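Local coordinates for DUF72 domain-containing protein (PDB 1VPQ) that is of unknown function but belongs to the DUF72 family and adopts a TIM-barrel-like fold of alternating strands and helices, at residues G28-E33 / A258-L263; F131-K136 / W161-T166. One frame throughout, in Å; residues are numbered along the deposited sequence.

Interaction 1 (G28-E33 / A258-L263); sequences GVVYPE and AAINAL
In this TIM-barrel-like fold, the long loop that follows strand 13-18 is packed against helix 257-270, the last helix of the chain: Val-29 and Val-30 of the loop meet Ala-259, Ile-260 and Leu-263 on one side of that helix. The first and last beta-alpha units of the chain are thereby joined, since helix 257-270 follows strand 245-250, the neighbour of strand 13-18 in the parallel sheet. The contact is wholly apolar: every close approach across it runs between side-chain carbons, and the interface is small, 159 Å² summed over both sides. Backbones come nearest at Val-30 and Ala-259, whose CA atoms are 6.9 Å apart.

Val-30 carries most of the contact. It points its side chain's first bond toward the helix, and its two methyls straddle the single methyl of Ala-259: CG2 lies 3.6 Å from Ala-259 CB, and CG1 of the same valine 3.8 Å from that CB. With chi1 at -68°, CG1 stands anti to the carbonyl carbon, which turns it to the groove between Ile-260 and Leu-263; there it meets Ile-260 CG1 at 4.2 Å and, at the same 4.2 Å, Leu-263 CD1. The small Ala-259 thus receives a branched side chain, while Leu-263, one helical turn further on, borders Val-30 CG1.

On the adjacent side of the helix, Ala-258 and Ala-262 touch Thr-18 and Phe-250 of the two adjoining strands. Leu-263 also rests on Phe-50. At the more exposed margin the side chains of Val-29 and Ile-260 cross at about a right angle, and they touch through terminal methyls, Val-29 CG1 to Ile-260 CD1 at 4.1 Å.

Interaction 2 (F131-K136 / W161-T166); sequences FKFSRK and WDREET
Aromatic contacts between Phe-131, Phe-133 and Trp-161 dominate the 377 Å² buried here. Phe-133 CA sits over one face of the indole, 3.7 Å from the centroid of the Trp-161 six-membered ring, a CH-pi contact. The Phe-133 ring then turns an edge to that face in an offset edge-to-face pair, planes at 74°. Phe-131 lies nearly parallel to the indole but slid aside, with little overlap.

A single hydrogen bond crosses the contact: Trp-161 NE1 donates to Phe-131 O at 3.1 Å. The acceptor lies in the indole plane, although the donor stands above the carbonyl plane. Replacing Trp-161 by an alanine is likely to leave Phe-131 O without its indole donor and open a gap between the two phenylalanines.

Arg-163 lies on one face of Phe-133, its guanidinium in an off-centre cation-pi stack. Arg-163 CD rides over the ring centre at 3.5 Å from the Phe-133 centroid, and the chain bends at chi3 (-62°) to lay the guanidinium nearly flat on the ring, planes at 17°. Arg-163 NH2 forms a salt bridge to Glu-165 OE2, 3.1 Å, which helps fix the stacked group.

With Phe-127 and Phe-156 stacking on Phe-131 and Trp-161, respectively, this is an aromatic cluster joining the loops before helices 135-147 and 164-173, successive beta-alpha units of a TIM-barrel-like fold.

Both interactions tie together loops and helices of one parallel-stranded domain, but they are separate. Their centres lie about 37 Å apart and their nearest atoms about 24 Å, on opposite sides of the chain's centre, so neither supports the other directly. The separation in sequence differs as well: the closest ends of 28-33 and 258-263 are 225 positions apart, against 25 for 131-136 and 161-166. Interaction 1 therefore brings the two ends of the fold together, whereas interaction 2 joins successive units midway along the chain. Their chemistry contrasts too, aliphatic methyls against aromatic rings with charged cover. No active site has been assigned from which to measure either contact.

Interaction 1 (G28-E33 / A258-L263)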
loop_
_atom_site.group_PDB
_atom_site.type_symbol
_atom_site.label_atom_id
_atom_site.label_comp_id
_atom_site.label_asym_id
_atom_site.label_seq_id
_atom_site.Cartn_x
_atom_site.Cartn_y
_atom_site.Cartn_z
ATOM N N GLY A 28 -19.205 12.665 -6.879
ATOM C CA GLY A 28 -20.168 13.288 -5.962
ATOM C C GLY A 28 -19.744 13.200 -4.502
ATOM O O GLY A 28 -20.567 13.374 -3.589
ATOM N N VAL A 29 -18.457 12.916 -4.296
ATOM C CA VAL A 29 -17.852 12.854 -2.979
ATOM C C VAL A 29 -16.582 13.694 -3.066
ATOM O O VAL A 29 -16.594 14.843 -2.645
ATOM C CB VAL A 29 -17.581 11.390 -2.534
ATOM C CG1 VAL A 29 -16.896 11.343 -1.167
ATOM C CG2 VAL A 29 -18.881 10.598 -2.496
ATOM N N VAL A 30 -15.515 13.148 -3.645
ATOM C CA VAL A 30 -14.286 13.928 -3.886
ATOM C C VAL A 30 -14.054 14.248 -5.355
ATOM O O VAL A 30 -13.280 15.150 -5.674
ATOM C CB VAL A 30 -13.010 13.262 -3.315
ATOM C CG1 VAL A 30 -13.050 13.269 -1.791
ATOM C CG2 VAL A 30 -12.815 11.849 -3.861
ATOM N N TYR A 31 -14.697 13.499 -6.245
ATOM C CA TYR A 31 -14.698 13.829 -7.666
ATOM C C TYR A 31 -16.007 14.541 -8.022
ATOM O O TYR A 31 -17.071 14.201 -7.482
ATOM C CB TYR A 31 -14.542 12.574 -8.544
ATOM C CG TYR A 31 -13.203 11.867 -8.466
ATOM C CD1 TYR A 31 -12.018 12.565 -8.221
ATOM C CD2 TYR A 31 -13.117 10.496 -8.683
ATOM C CE1 TYR A 31 -10.797 11.915 -8.162
ATOM C CE2 TYR A 31 -11.893 9.832 -8.630
ATOM C CZ TYR A 31 -10.734 10.548 -8.369
ATOM O OH TYR A 31 -9.519 9.897 -8.312
ATOM N N PRO A 32 -15.943 15.517 -8.953
ATOM C CA PRO A 32 -17.180 16.144 -9.385
ATOM C C PRO A 32 -18.108 15.107 -9.998
ATOM O O PRO A 32 -17.643 14.150 -10.619
ATOM C CB PRO A 32 -16.719 17.150 -10.441
ATOM C CG PRO A 32 -15.277 17.361 -10.176
ATOM C CD PRO A 32 -14.773 16.075 -9.655
ATOM N N GLU A 33 -19.407 15.299 -9.807
ATOM C CA GLU A 33 -20.427 14.394 -10.338
ATOM C C GLU A 33 -20.157 13.980 -11.784
ATOM O O GLU A 33 -20.246 12.804 -12.132
ATOM C CB GLU A 33 -21.797 15.063 -10.259
ATOM C CG GLU A 33 -22.407 15.065 -8.876
ATOM C CD GLU A 33 -23.165 13.789 -8.574
ATOM O OE1 GLU A 33 -24.127 13.469 -9.309
ATOM O OE2 GLU A 33 -22.814 13.109 -7.594
ATOM N N ALA A 258 -11.516 7.079 2.073
ATOM C CA ALA A 258 -10.054 7.095 2.003
ATOM C C ALA A 258 -9.514 8.430 1.496
ATOM O O ALA A 258 -8.555 8.969 2.044
ATOM C CB ALA A 258 -9.557 5.969 1.115
ATOM N N ALA A 259 -10.133 8.947 0.437
ATOM C CA ALA A 259 -9.747 10.228 -0.148
ATOM C C ALA A 259 -9.982 11.376 0.840
ATOM O O ALA A 259 -9.106 12.223 1.015
ATOM C CB ALA A 259 -10.492 10.459 -1.441
ATOM N N ILE A 260 -11.150 11.385 1.490
ATOM C CA ILE A 260 -11.461 12.364 2.546
ATOM C C ILE A 260 -10.383 12.353 3.624
ATOM O O ILE A 260 -9.770 13.386 3.907
ATOM C CB ILE A 260 -12.867 12.118 3.182
ATOM C CG1 ILE A 260 -13.967 12.481 2.182
ATOM C CG2 ILE A 260 -13.063 12.954 4.456
ATOM C CD1 ILE A 260 -15.371 12.055 2.590
ATOM N N ASN A 261 -10.139 11.186 4.207
ATOM C CA ASN A 261 -9.135 11.047 5.254
ATOM C C ASN A 261 -7.718 11.378 4.776
ATOM O O ASN A 261 -6.927 11.971 5.522
ATOM C CB ASN A 261 -9.157 9.634 5.859
ATOM C CG ASN A 261 -10.407 9.355 6.686
ATOM O OD1 ASN A 261 -10.791 8.202 6.854
ATOM N ND2 ASN A 261 -11.038 10.403 7.209
ATOM N N ALA A 262 -7.393 10.991 3.546
ATOM C CA ALA A 262 -6.058 11.249 3.004
ATOM C C ALA A 262 -5.838 12.749 2.822
ATOM O O ALA A 262 -4.733 13.261 3.045
ATOM C CB ALA A 262 -5.856 10.500 1.685
ATOM N N LEU A 263 -6.898 13.435 2.411
ATOM C CA LEU A 263 -6.899 14.894 2.283
ATOM C C LEU A 263 -6.814 15.602 3.639
ATOM O O LEU A 263 -6.185 16.658 3.747
ATOM C CB LEU A 263 -8.148 15.372 1.542
ATOM C CG LEU A 263 -8.242 15.059 0.047
ATOM C CD1 LEU A 263 -9.643 15.300 -0.436
ATOM C CD2 LEU A 263 -7.252 15.890 -0.761
#

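Interaction 2 (F131-K136 / W161-T166)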
loop_
_atom_site.group_PDB
_atom_site.type_symbol
_atom_site.label_atom_id
_atom_site.label_comp_id
_atom_site.label_asym_id
_atom_site.label_seq_id
_atom_site.Cartn_x
_atom_site.Cartn_y
_atom_site.Cartn_z
ATOM N N PHE A 131 -1.709 -16.505 6.019
ATOM C CA PHE A 131 -0.245 -16.524 6.096
ATOM C C PHE A 131 0.157 -16.329 7.552
ATOM O O PHE A 131 -0.077 -15.264 8.117
ATOM C CB PHE A 131 0.333 -15.407 5.227
ATOM C CG PHE A 131 1.832 -15.475 5.026
ATOM C CD1 PHE A 131 2.412 -16.535 4.348
ATOM C CD2 PHE A 131 2.650 -14.443 5.451
ATOM C CE1 PHE A 131 3.781 -16.589 4.125
ATOM C CE2 PHE A 131 4.022 -14.486 5.224
ATOM C CZ PHE A 131 4.583 -15.570 4.562
ATOM N N LYS A 132 0.748 -17.361 8.147
ATOM C CA LYS A 132 1.126 -17.359 9.563
ATOM C C LYS A 132 2.633 -17.495 9.761
ATOM O O LYS A 132 3.339 -18.030 8.914
ATOM C CB LYS A 132 0.448 -18.513 10.311
ATOM C CG LYS A 132 -1.071 -18.539 10.242
ATOM C CD LYS A 132 -1.592 -19.880 10.758
ATOM C CE LYS A 132 -3.096 -19.856 11.037
ATOM N NZ LYS A 132 -3.863 -19.038 10.031
ATOM N N PHE A 133 3.105 -17.019 10.905
ATOM C CA PHE A 133 4.507 -17.142 11.266
ATOM C C PHE A 133 4.876 -18.614 11.420
ATOM O O PHE A 133 4.324 -19.319 12.275
ATOM C CB PHE A 133 4.820 -16.399 12.565
ATOM C CG PHE A 133 6.262 -16.482 12.963
ATOM C CD1 PHE A 133 6.741 -17.585 13.651
ATOM C CD2 PHE A 133 7.144 -15.476 12.623
ATOM C CE1 PHE A 133 8.076 -17.677 14.006
ATOM C CE2 PHE A 133 8.479 -15.563 12.971
ATOM C CZ PHE A 133 8.947 -16.668 13.671
ATOM N N SER A 134 5.801 -19.067 10.581
ATOM C CA SER A 134 6.353 -20.419 10.664
ATOM C C SER A 134 7.731 -20.385 10.038
ATOM O O SER A 134 8.077 -19.427 9.357
ATOM C CB SER A 134 5.467 -21.440 9.938
ATOM O OG SER A 134 5.505 -21.252 8.534
ATOM N N ARG A 135 8.512 -21.430 10.268
ATOM C CA ARG A 135 9.860 -21.502 9.718
ATOM C C ARG A 135 9.799 -21.570 8.196
ATOM O O ARG A 135 10.598 -20.940 7.526
ATOM C CB ARG A 135 10.620 -22.704 10.283
ATOM C CG ARG A 135 12.121 -22.640 10.062
ATOM C CD ARG A 135 12.786 -24.032 10.043
ATOM N NE ARG A 135 12.288 -24.908 8.969
ATOM C CZ ARG A 135 12.578 -24.788 7.665
ATOM N NH1 ARG A 135 13.371 -23.814 7.216
ATOM N NH2 ARG A 135 12.055 -25.652 6.793
ATOM N N LYS A 136 8.836 -22.316 7.660
ATOM C CA LYS A 136 8.686 -22.464 6.201
ATOM C C LYS A 136 8.242 -21.165 5.489
ATOM O O LYS A 136 8.685 -20.872 4.368
ATOM C CB LYS A 136 7.717 -23.608 5.873
ATOM N N TRP A 161 2.770 -12.960 13.594
ATOM C CA TRP A 161 3.949 -12.302 13.044
ATOM C C TRP A 161 4.535 -11.180 13.914
ATOM O O TRP A 161 5.669 -10.761 13.681
ATOM C CB TRP A 161 3.629 -11.740 11.652
ATOM C CG TRP A 161 3.508 -12.782 10.577
ATOM C CD1 TRP A 161 2.356 -13.259 10.021
ATOM C CD2 TRP A 161 4.582 -13.457 9.907
ATOM N NE1 TRP A 161 2.646 -14.192 9.066
ATOM C CE2 TRP A 161 4.004 -14.338 8.977
ATOM C CE3 TRP A 161 5.981 -13.410 10.017
ATOM C CZ2 TRP A 161 4.767 -15.164 8.154
ATOM C CZ3 TRP A 161 6.741 -14.230 9.196
ATOM C CH2 TRP A 161 6.129 -15.095 8.276
ATOM N N ASP A 162 3.780 -10.674 14.889
ATOM C CA ASP A 162 4.260 -9.538 15.705
ATOM C C ASP A 162 5.201 -9.991 16.821
ATOM O O ASP A 162 4.859 -9.926 18.006
ATOM C CB ASP A 162 3.102 -8.708 16.289
ATOM C CG ASP A 162 3.599 -7.552 17.166
ATOM O OD1 ASP A 162 4.546 -6.865 16.751
ATOM O OD2 ASP A 162 3.061 -7.341 18.276
ATOM N N ARG A 163 6.392 -10.430 16.424
ATOM C CA ARG A 163 7.389 -10.954 17.351
ATOM C C ARG A 163 8.777 -10.513 16.887
ATOM O O ARG A 163 8.959 -10.156 15.731
ATOM C CB ARG A 163 7.292 -12.487 17.443
ATOM C CG ARG A 163 7.334 -13.206 16.100
ATOM C CD ARG A 163 7.088 -14.699 16.241
ATOM N NE ARG A 163 8.104 -15.364 17.053
ATOM C CZ ARG A 163 8.035 -16.621 17.496
ATOM N NH1 ARG A 163 6.995 -17.393 17.212
ATOM N NH2 ARG A 163 9.025 -17.110 18.232
ATOM N N GLU A 164 9.749 -10.535 17.788
ATOM C CA GLU A 164 11.042 -9.915 17.503
ATOM C C GLU A 164 11.739 -10.526 16.295
ATOM O O GLU A 164 12.312 -9.815 15.480
ATOM C CB GLU A 164 11.965 -9.978 18.725
ATOM C CG GLU A 164 13.224 -9.110 18.598
ATOM C CD GLU A 164 12.933 -7.671 18.135
ATOM O OE1 GLU A 164 11.942 -7.057 18.607
ATOM O OE2 GLU A 164 13.702 -7.156 17.291
ATOM N N GLU A 165 11.676 -11.845 16.189
ATOM C CA GLU A 165 12.302 -12.577 15.088
ATOM C C GLU A 165 11.900 -12.017 13.721
ATOM O O GLU A 165 12.710 -12.000 12.790
ATOM C CB GLU A 165 11.928 -14.066 15.171
ATOM C CG GLU A 165 12.662 -14.851 16.277
ATOM C CD GLU A 165 11.847 -15.051 17.557
ATOM O OE1 GLU A 165 11.084 -14.146 17.980
ATOM O OE2 GLU A 165 11.996 -16.140 18.154
ATOM N N THR A 166 10.647 -11.566 13.607
ATOM C CA THR A 166 10.125 -11.037 12.346
ATOM C C THR A 166 10.810 -9.735 11.933
ATOM O O THR A 166 11.140 -9.561 10.768
ATOM C CB THR A 166 8.608 -10.817 12.408
ATOM O OG1 THR A 166 7.953 -12.075 12.624
ATOM C CG2 THR A 166 8.100 -10.209 11.123
#